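Local coordinates for protein glyoxylate reductase (Paecilomyces sp. J18, PDB 3WNV) that reduces glyoxylate to glycolate, probably with a nicotinamide dinucleotide as the hydride donor bound to its Rossmann-type domain, at residues G154-I159 / N179-N184; S208-L213 / V238-A243. All coordinates share one frame; numbering follows the deposited sequence.

How the contacts relate
Of the four segments, that on strand 156-160 comes first, and contact 1 closes when helix 164-175 brings strand 179-183 back beside it. The chain continues to the edge strand 197-198 and through helix 201-207, and returns to place strand 210-213 on the other flank of strand 156-160. Contact 2 opens there and closes at strand 237-241, after a loop that includes helix 227-232. The two closures follow in series, neither nested nor crossing. Both belong to one parallel sheet of the nucleotide-binding domain, which they extend in opposite directions from the neighbouring strands 156-160 and 210-213. The seam between these probably includes hydrogen bonds from Ser212 N to Gly158 O and from Thr156 N to Asp209 OD2.

Contact 1: residues G154-I159 / N179-N184; sequences GKTLGI and NIIYHN
Gly154, Thr156 and Asn179 grip one water at the N-terminal end of the strands: it donates to Gly154 O and to Asn179 OD1 (3.0 Å), and accepts from Thr156 OG1 at 2.7 Å. The parallel pairing that follows closes the beta-alpha-beta crossover of a Rossmann fold, whose first strand leads into a glycine-rich turn consistent with dinucleotide binding. Leu157 N donates to Asn179 O a hydrogen bond of 2.8 Å, and Thr156 CA adds a CA-H...O contact to the same oxygen. Further along, Ile181 N reaches Leu157 O at 2.8 Å with an almost straight N-H...O angle of 172°, and His183 N bonds to Ile159 O.

Leu157, Ile159 and Ile180 share the face on which helix 164-175 packs against Leu157 and Ile180. Ile180 runs alongside Leu157, and its second torsion (chi2 -64°) folds CD1 back so that it lies 3.9 Å from Leu157 CB. Its other branch, CG2, meets Ile159 CD1 at 4.1 Å. An alanine here would lose both branches and is likely to leave a gap between Leu157, Ile159 and the crossover helix.

On the other face Thr156 crosses Ile181 at about a right angle, its methyl CG2, anti to the backbone N, resting 3.6 Å from Ile181 CG1.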
ATOM      1  N   GLY A 154       0.384   5.516  27.243  1.00 17.54           N
ATOM      2  CA  GLY A 154      -0.928   5.919  27.720  1.00 17.65           C
ATOM      3  C   GLY A 154      -1.844   6.557  26.689  1.00 19.96           C
ATOM      4  O   GLY A 154      -2.978   6.904  27.021  1.00 20.81           O
ATOM      5  N   LYS A 155      -1.369   6.732  25.459  1.00 13.58           N
ATOM      6  CA  LYS A 155      -2.170   7.398  24.449  1.00 13.98           C
ATOM      7  C   LYS A 155      -2.937   6.403  23.590  1.00  9.92           C
ATOM      8  O   LYS A 155      -2.560   5.249  23.479  1.00 13.03           O
ATOM      9  CB  LYS A 155      -1.289   8.262  23.554  1.00 16.05           C
ATOM     10  CG  LYS A 155      -0.665   9.456  24.313  1.00 18.24           C
ATOM     11  CD  LYS A 155      -0.057  10.455  23.353  1.00 22.57           C
ATOM     12  CE  LYS A 155       0.104  11.794  24.056  1.00 29.04           C
ATOM     13  NZ  LYS A 155       0.865  11.617  25.327  1.00 29.81           N
ATOM     14  N   THR A 156      -3.982   6.881  22.925  1.00 10.79           N
ATOM     15  CA  THR A 156      -4.799   6.022  22.043  1.00 15.69           C
ATOM     16  C   THR A 156      -4.366   6.031  20.564  1.00  9.90           C
ATOM     17  O   THR A 156      -4.289   7.104  19.908  1.00 13.18           O
ATOM     18  CB  THR A 156      -6.296   6.410  22.182  1.00 17.10           C
ATOM     19  OG1 THR A 156      -6.671   6.203  23.536  1.00 18.09           O
ATOM     20  CG2 THR A 156      -7.185   5.535  21.315  1.00 12.32           C
ATOM     21  N   LEU A 157      -3.991   4.847  20.071  1.00  8.20           N
ATOM     22  CA  LEU A 157      -3.816   4.618  18.645  1.00  9.58           C
ATOM     23  C   LEU A 157      -5.155   4.204  18.033  1.00  9.43           C
ATOM     24  O   LEU A 157      -5.766   3.197  18.434  1.00 12.24           O
ATOM     25  CB  LEU A 157      -2.757   3.524  18.375  1.00 12.35           C
ATOM     26  CG  LEU A 157      -2.644   3.203  16.872  1.00 11.10           C
ATOM     27  CD1 LEU A 157      -2.156   4.457  16.112  1.00 13.55           C
ATOM     28  CD2 LEU A 157      -1.652   2.058  16.610  1.00 10.18           C
ATOM     29  N   GLY A 158      -5.630   5.000  17.080  1.00  8.36           N
ATOM     30  CA  GLY A 158      -6.836   4.652  16.327  1.00 10.01           C
ATOM     31  C   GLY A 158      -6.467   4.167  14.931  1.00 11.94           C
ATOM     32  O   GLY A 158      -5.614   4.746  14.242  1.00 13.11           O
ATOM     33  N   ILE A 159      -7.073   3.061  14.524  1.00  9.36           N
ATOM     34  CA  ILE A 159      -6.747   2.422  13.242  1.00  7.87           C
ATOM     35  C   ILE A 159      -8.043   2.349  12.411  1.00 14.70           C
ATOM     36  O   ILE A 159      -9.016   1.676  12.773  1.00 12.47           O
ATOM     37  CB  ILE A 159      -6.131   1.002  13.439  1.00  8.88           C
ATOM     38  CG1 ILE A 159      -4.814   1.070  14.224  1.00 12.20           C
ATOM     39  CG2 ILE A 159      -5.933   0.260  12.084  1.00  9.46           C
ATOM     40  CD1 ILE A 159      -4.225  -0.307  14.569  1.00 15.09           C
ATOM     41  N   ASN A 179      -3.026   2.357  23.923  1.00 12.62           N
ATOM     42  CA  ASN A 179      -4.320   1.683  23.908  1.00 17.36           C
ATOM     43  C   ASN A 179      -4.789   1.695  22.463  1.00 13.18           C
ATOM     44  O   ASN A 179      -4.541   2.656  21.720  1.00 14.83           O
ATOM     45  CB  ASN A 179      -5.329   2.454  24.744  1.00 19.62           C
ATOM     46  CG  ASN A 179      -4.910   2.567  26.168  1.00 26.26           C
ATOM     47  OD1 ASN A 179      -4.903   3.658  26.736  1.00 35.48           O
ATOM     48  ND2 ASN A 179      -4.534   1.442  26.763  1.00 22.96           N
ATOM     49  N   ILE A 180      -5.464   0.643  22.048  1.00  8.76           N
ATOM     50  CA  ILE A 180      -5.764   0.506  20.610  1.00  7.63           C
ATOM     51  C   ILE A 180      -7.265   0.530  20.371  1.00 14.96           C
ATOM     52  O   ILE A 180      -8.013  -0.221  21.005  1.00 15.12           O
ATOM     53  CB  ILE A 180      -5.217  -0.801  20.019  1.00 14.90           C
ATOM     54  CG1 ILE A 180      -3.799  -1.065  20.515  1.00 15.88           C
ATOM     55  CG2 ILE A 180      -5.312  -0.787  18.472  1.00 14.57           C
ATOM     56  CD1 ILE A 180      -2.760   0.009  20.041  1.00 13.93           C
ATOM     57  N   ILE A 181      -7.711   1.406  19.481  1.00 10.94           N
ATOM     58  CA  ILE A 181      -9.105   1.375  19.017  1.00 14.38           C
ATOM     59  C   ILE A 181      -9.134   1.283  17.496  1.00 15.17           C
ATOM     60  O   ILE A 181      -8.168   1.642  16.820  1.00 14.29           O
ATOM     61  CB  ILE A 181      -9.939   2.597  19.480  1.00 15.33           C
ATOM     62  CG1 ILE A 181      -9.322   3.909  18.953  1.00 11.27           C
ATOM     63  CG2 ILE A 181     -10.025   2.618  21.000  1.00 14.36           C
ATOM     64  CD1 ILE A 181     -10.210   5.165  19.292  1.00 13.66           C
ATOM     65  N   TYR A 182     -10.251   0.827  16.944  1.00 11.74           N
ATOM     66  CA  TYR A 182     -10.332   0.706  15.495  1.00  8.09           C
ATOM     67  C   TYR A 182     -11.751   0.779  14.983  1.00 11.59           C
ATOM     68  O   TYR A 182     -12.723   0.516  15.704  1.00 13.35           O
ATOM     69  CB  TYR A 182      -9.699  -0.609  15.020  1.00  8.54           C
ATOM     70  CG  TYR A 182     -10.653  -1.796  15.126  1.00 11.38           C
ATOM     71  CD1 TYR A 182     -10.881  -2.431  16.353  1.00 15.13           C
ATOM     72  CD2 TYR A 182     -11.314  -2.289  14.001  1.00 12.64           C
ATOM     73  CE1 TYR A 182     -11.777  -3.527  16.463  1.00 16.84           C
ATOM     74  CE2 TYR A 182     -12.186  -3.389  14.106  1.00 15.02           C
ATOM     75  CZ  TYR A 182     -12.401  -3.996  15.332  1.00 16.93           C
ATOM     76  OH  TYR A 182     -13.265  -5.086  15.402  1.00 20.13           O
ATOM     77  N   HIS A 183     -11.859   1.100  13.699  1.00 12.46           N
ATOM     78  CA  HIS A 183     -13.141   1.041  13.014  1.00 11.86           C
ATOM     79  C   HIS A 183     -12.983   0.375  11.655  1.00 13.08           C
ATOM     80  O   HIS A 183     -12.152   0.779  10.832  1.00 12.76           O
ATOM     81  CB  HIS A 183     -13.756   2.425  12.818  1.00 10.34           C
ATOM     82  CG  HIS A 183     -15.053   2.380  12.061  1.00 15.23           C
ATOM     83  ND1 HIS A 183     -16.213   1.884  12.618  1.00 17.64           N
ATOM     84  CD2 HIS A 183     -15.350   2.672  10.768  1.00 19.79           C
ATOM     85  CE1 HIS A 183     -17.186   1.927  11.717  1.00 19.04           C
ATOM     86  NE2 HIS A 183     -16.689   2.388  10.590  1.00 20.28           N
ATOM     87  N   ASN A 184     -13.775  -0.663  11.449  1.00 12.96           N
ATOM     88  CA  ASN A 184     -13.949  -1.258  10.134  1.00 14.21           C
ATOM     89  C   ASN A 184     -15.439  -1.168   9.897  1.00 17.32           C
ATOM     90  O   ASN A 184     -16.194  -1.004  10.851  1.00 16.84           O
ATOM     91  CB  ASN A 184     -13.556  -2.738  10.160  1.00 13.49           C
ATOM     92  CG  ASN A 184     -12.070  -2.945  10.196  1.00 15.86           C
ATOM     93  OD1 ASN A 184     -11.294  -2.012  10.518  1.00 14.03           O
ATOM     94  ND2 ASN A 184     -11.645  -4.167   9.844  1.00 18.72           N
TER
HETATM   95  O   HOH W   1      -5.546   6.462  26.023  1.00 23.28           O

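Contact 2: residues S208-L213 / V238-A243; sequences SDVFSL and VIVNTA
Phe211 N and Val238 O form the shortest hydrogen bond between these two parallel strands, 2.7 Å. The strands belong to the second half of the Rossmann-type sheet, joined through a crossover that includes helix 227-232. The N-terminal part of the pairing is the tight one. Val238 N donates to Asp209 O and Val240 N to Phe211 O, the latter at 2.9 Å, while Val210 CA adds a CA-H...O contact to Val238 O.

Val210, Val238 and Val240 lie on one face with Ser212, and helix 112-127 packs over the first two, with Met123 on Val210 and Ala126 on Val238. Val210 holds CG1 opposite its own backbone N (chi1 171°), which sends this methyl along the sheet to Val240 CG2, 4.1 Å away, while its CG2 lies against Val238 CB. Beside them Ser212 turns its hydroxyl to Gly158 O of the adjacent strand, leaving CB to meet Val240. On the reverse face Ile239 CG2 rests 3.7 Å from Phe211 O.

Toward the C-terminal ends the pairing slackens. Leu213 N is 3.5 Å from Val240 O, too long for a sound bond, and here the contact is made largely by side chains. Leu213 CG sits between its backbone N and carbonyl carbon (chi1 44°), bringing CD2 close to Val240 O and CG within 3.8 Å of Asn241 OD1. Beyond Asn241 the chain leaves the strand through the partly exposed Thr242 and Ala243, and Ala243 CB still touches Leu213 O. The other end of the Asn241 amide is held by a bond from ND2 to Arg244 O. An Asx turn shapes this exit: Ala243 N donates to Asn241 OD1 at 3.1 Å, from above the carbonyl plane, 48° out of it.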
ATOM      1  N   SER A 208      -8.929   9.161  18.976  1.00 14.17           N
ATOM      2  CA  SER A 208      -7.553   8.858  18.638  1.00 10.79           C
ATOM      3  C   SER A 208      -6.565   9.989  18.976  1.00 12.02           C
ATOM      4  O   SER A 208      -6.743  11.151  18.530  1.00 13.91           O
ATOM      5  CB  SER A 208      -7.438   8.606  17.120  1.00  9.96           C
ATOM      6  OG  SER A 208      -8.332   7.606  16.747  1.00 15.47           O
ATOM      7  N   ASP A 209      -5.509   9.668  19.730  1.00 13.53           N
ATOM      8  CA  ASP A 209      -4.378  10.603  19.820  1.00 13.82           C
ATOM      9  C   ASP A 209      -3.475  10.544  18.591  1.00 12.33           C
ATOM     10  O   ASP A 209      -2.927  11.570  18.118  1.00 13.37           O
ATOM     11  CB  ASP A 209      -3.585  10.326  21.090  1.00 13.34           C
ATOM     12  CG  ASP A 209      -4.432  10.538  22.311  1.00 18.04           C
ATOM     13  OD1 ASP A 209      -4.895  11.686  22.495  1.00 18.22           O
ATOM     14  OD2 ASP A 209      -4.721   9.558  23.044  1.00 16.83           O
ATOM     15  N   VAL A 210      -3.299   9.329  18.094  1.00 11.30           N
ATOM     16  CA  VAL A 210      -2.603   9.061  16.844  1.00 15.14           C
ATOM     17  C   VAL A 210      -3.626   8.347  15.967  1.00 17.49           C
ATOM     18  O   VAL A 210      -4.235   7.336  16.388  1.00  9.09           O
ATOM     19  CB  VAL A 210      -1.354   8.152  17.045  1.00  9.13           C
ATOM     20  CG1 VAL A 210      -0.773   7.711  15.689  1.00  8.82           C
ATOM     21  CG2 VAL A 210      -0.262   8.901  17.837  1.00 10.07           C
ATOM     22  N   PHE A 211      -3.856   8.887  14.779  1.00 10.05           N
ATOM     23  CA  PHE A 211      -4.878   8.322  13.888  1.00 11.24           C
ATOM     24  C   PHE A 211      -4.213   7.712  12.673  1.00  9.75           C
ATOM     25  O   PHE A 211      -3.559   8.415  11.907  1.00 10.50           O
ATOM     26  CB  PHE A 211      -5.854   9.437  13.475  1.00 11.35           C
ATOM     27  CG  PHE A 211      -6.989   8.963  12.617  1.00 11.71           C
ATOM     28  CD1 PHE A 211      -6.819   8.771  11.241  1.00 12.32           C
ATOM     29  CD2 PHE A 211      -8.237   8.678  13.214  1.00 14.24           C
ATOM     30  CE1 PHE A 211      -7.892   8.302  10.447  1.00 17.02           C
ATOM     31  CE2 PHE A 211      -9.297   8.242  12.432  1.00 15.86           C
ATOM     32  CZ  PHE A 211      -9.118   8.051  11.042  1.00 16.39           C
ATOM     33  N   SER A 212      -4.430   6.428  12.424  1.00  6.70           N
ATOM     34  CA  SER A 212      -3.746   5.771  11.276  1.00  5.98           C
ATOM     35  C   SER A 212      -4.735   5.018  10.392  1.00 11.72           C
ATOM     36  O   SER A 212      -5.823   4.619  10.837  1.00 13.91           O
ATOM     37  CB  SER A 212      -2.666   4.807  11.764  1.00 11.58           C
ATOM     38  OG  SER A 212      -3.299   3.652  12.314  1.00 16.41           O
ATOM     39  N   LEU A 213      -4.392   4.837   9.121  1.00 13.73           N
ATOM     40  CA  LEU A 213      -5.371   4.210   8.239  1.00 15.31           C
ATOM     41  C   LEU A 213      -4.773   3.135   7.350  1.00 11.63           C
ATOM     42  O   LEU A 213      -3.636   3.272   6.901  1.00 14.97           O
ATOM     43  CB  LEU A 213      -6.139   5.263   7.399  1.00 21.48           C
ATOM     44  CG  LEU A 213      -5.519   6.477   6.676  1.00 20.44           C
ATOM     45  CD1 LEU A 213      -6.659   7.133   5.838  1.00 16.89           C
ATOM     46  CD2 LEU A 213      -4.970   7.529   7.601  1.00 24.91           C
ATOM     47  N   VAL A 238      -2.130  13.455  15.841  1.00 11.28           N
ATOM     48  CA  VAL A 238      -1.059  13.115  14.927  1.00 11.67           C
ATOM     49  C   VAL A 238      -1.614  12.066  13.963  1.00 10.69           C
ATOM     50  O   VAL A 238      -2.238  11.071  14.384  1.00  9.45           O
ATOM     51  CB  VAL A 238       0.144  12.541  15.687  1.00 10.30           C
ATOM     52  CG1 VAL A 238       1.154  11.915  14.698  1.00  6.05           C
ATOM     53  CG2 VAL A 238       0.794  13.622  16.524  1.00 12.84           C
ATOM     54  N   ILE A 239      -1.404  12.288  12.680  1.00  8.25           N
ATOM     55  CA  ILE A 239      -1.939  11.361  11.655  1.00  7.53           C
ATOM     56  C   ILE A 239      -0.825  10.584  10.978  1.00  9.93           C
ATOM     57  O   ILE A 239       0.137  11.177  10.530  1.00  8.24           O
ATOM     58  CB  ILE A 239      -2.810  12.115  10.602  1.00  7.12           C
ATOM     59  CG1 ILE A 239      -4.053  12.727  11.245  1.00  9.91           C
ATOM     60  CG2 ILE A 239      -3.196  11.194   9.433  1.00 10.85           C
ATOM     61  CD1 ILE A 239      -4.743  13.756  10.392  1.00 11.56           C
ATOM     62  N   VAL A 240      -0.974   9.260  10.889  1.00  4.84           N
ATOM     63  CA  VAL A 240      -0.013   8.405  10.162  1.00  4.80           C
ATOM     64  C   VAL A 240      -0.689   7.715   9.005  1.00 11.70           C
ATOM     65  O   VAL A 240      -1.805   7.207   9.165  1.00 13.37           O
ATOM     66  CB  VAL A 240       0.581   7.366  11.113  1.00  9.33           C
ATOM     67  CG1 VAL A 240       1.424   6.313  10.364  1.00 11.46           C
ATOM     68  CG2 VAL A 240       1.412   8.039  12.225  1.00  7.79           C
ATOM     69  N   ASN A 241      -0.019   7.691   7.852  1.00  8.65           N
ATOM     70  CA  ASN A 241      -0.514   6.996   6.684  1.00 10.25           C
ATOM     71  C   ASN A 241       0.575   6.271   5.973  1.00  8.49           C
ATOM     72  O   ASN A 241       1.460   6.871   5.463  1.00  8.98           O
ATOM     73  CB  ASN A 241      -1.141   8.007   5.721  1.00  9.10           C
ATOM     74  CG  ASN A 241      -2.032   7.375   4.692  1.00 12.18           C
ATOM     75  OD1 ASN A 241      -2.271   6.205   4.745  1.00 11.40           O
ATOM     76  ND2 ASN A 241      -2.551   8.173   3.802  1.00  8.51           N
ATOM     77  N   THR A 242       0.480   4.968   5.940  1.00  6.49           N
ATOM     78  CA  THR A 242       1.349   4.154   5.152  1.00  5.67           C
ATOM     79  C   THR A 242       0.610   3.416   4.023  1.00  7.06           C
ATOM     80  O   THR A 242       1.160   2.591   3.394  1.00 10.76           O
ATOM     81  CB  THR A 242       2.112   3.150   5.993  1.00 13.33           C
ATOM     82  OG1 THR A 242       1.169   2.357   6.653  1.00 13.61           O
ATOM     83  CG2 THR A 242       2.961   3.831   7.017  1.00 13.67           C
ATOM     84  N   ALA A 243      -0.644   3.769   3.817  1.00  9.49           N
ATOM     85  CA  ALA A 243      -1.543   3.029   2.926  1.00 12.15           C
ATOM     86  C   ALA A 243      -1.563   3.593   1.512  1.00 13.23           C
ATOM     87  O   ALA A 243      -0.799   3.159   0.651  1.00 10.09           O
ATOM     88  CB  ALA A 243      -2.978   2.961   3.521  1.00 13.94           C
TER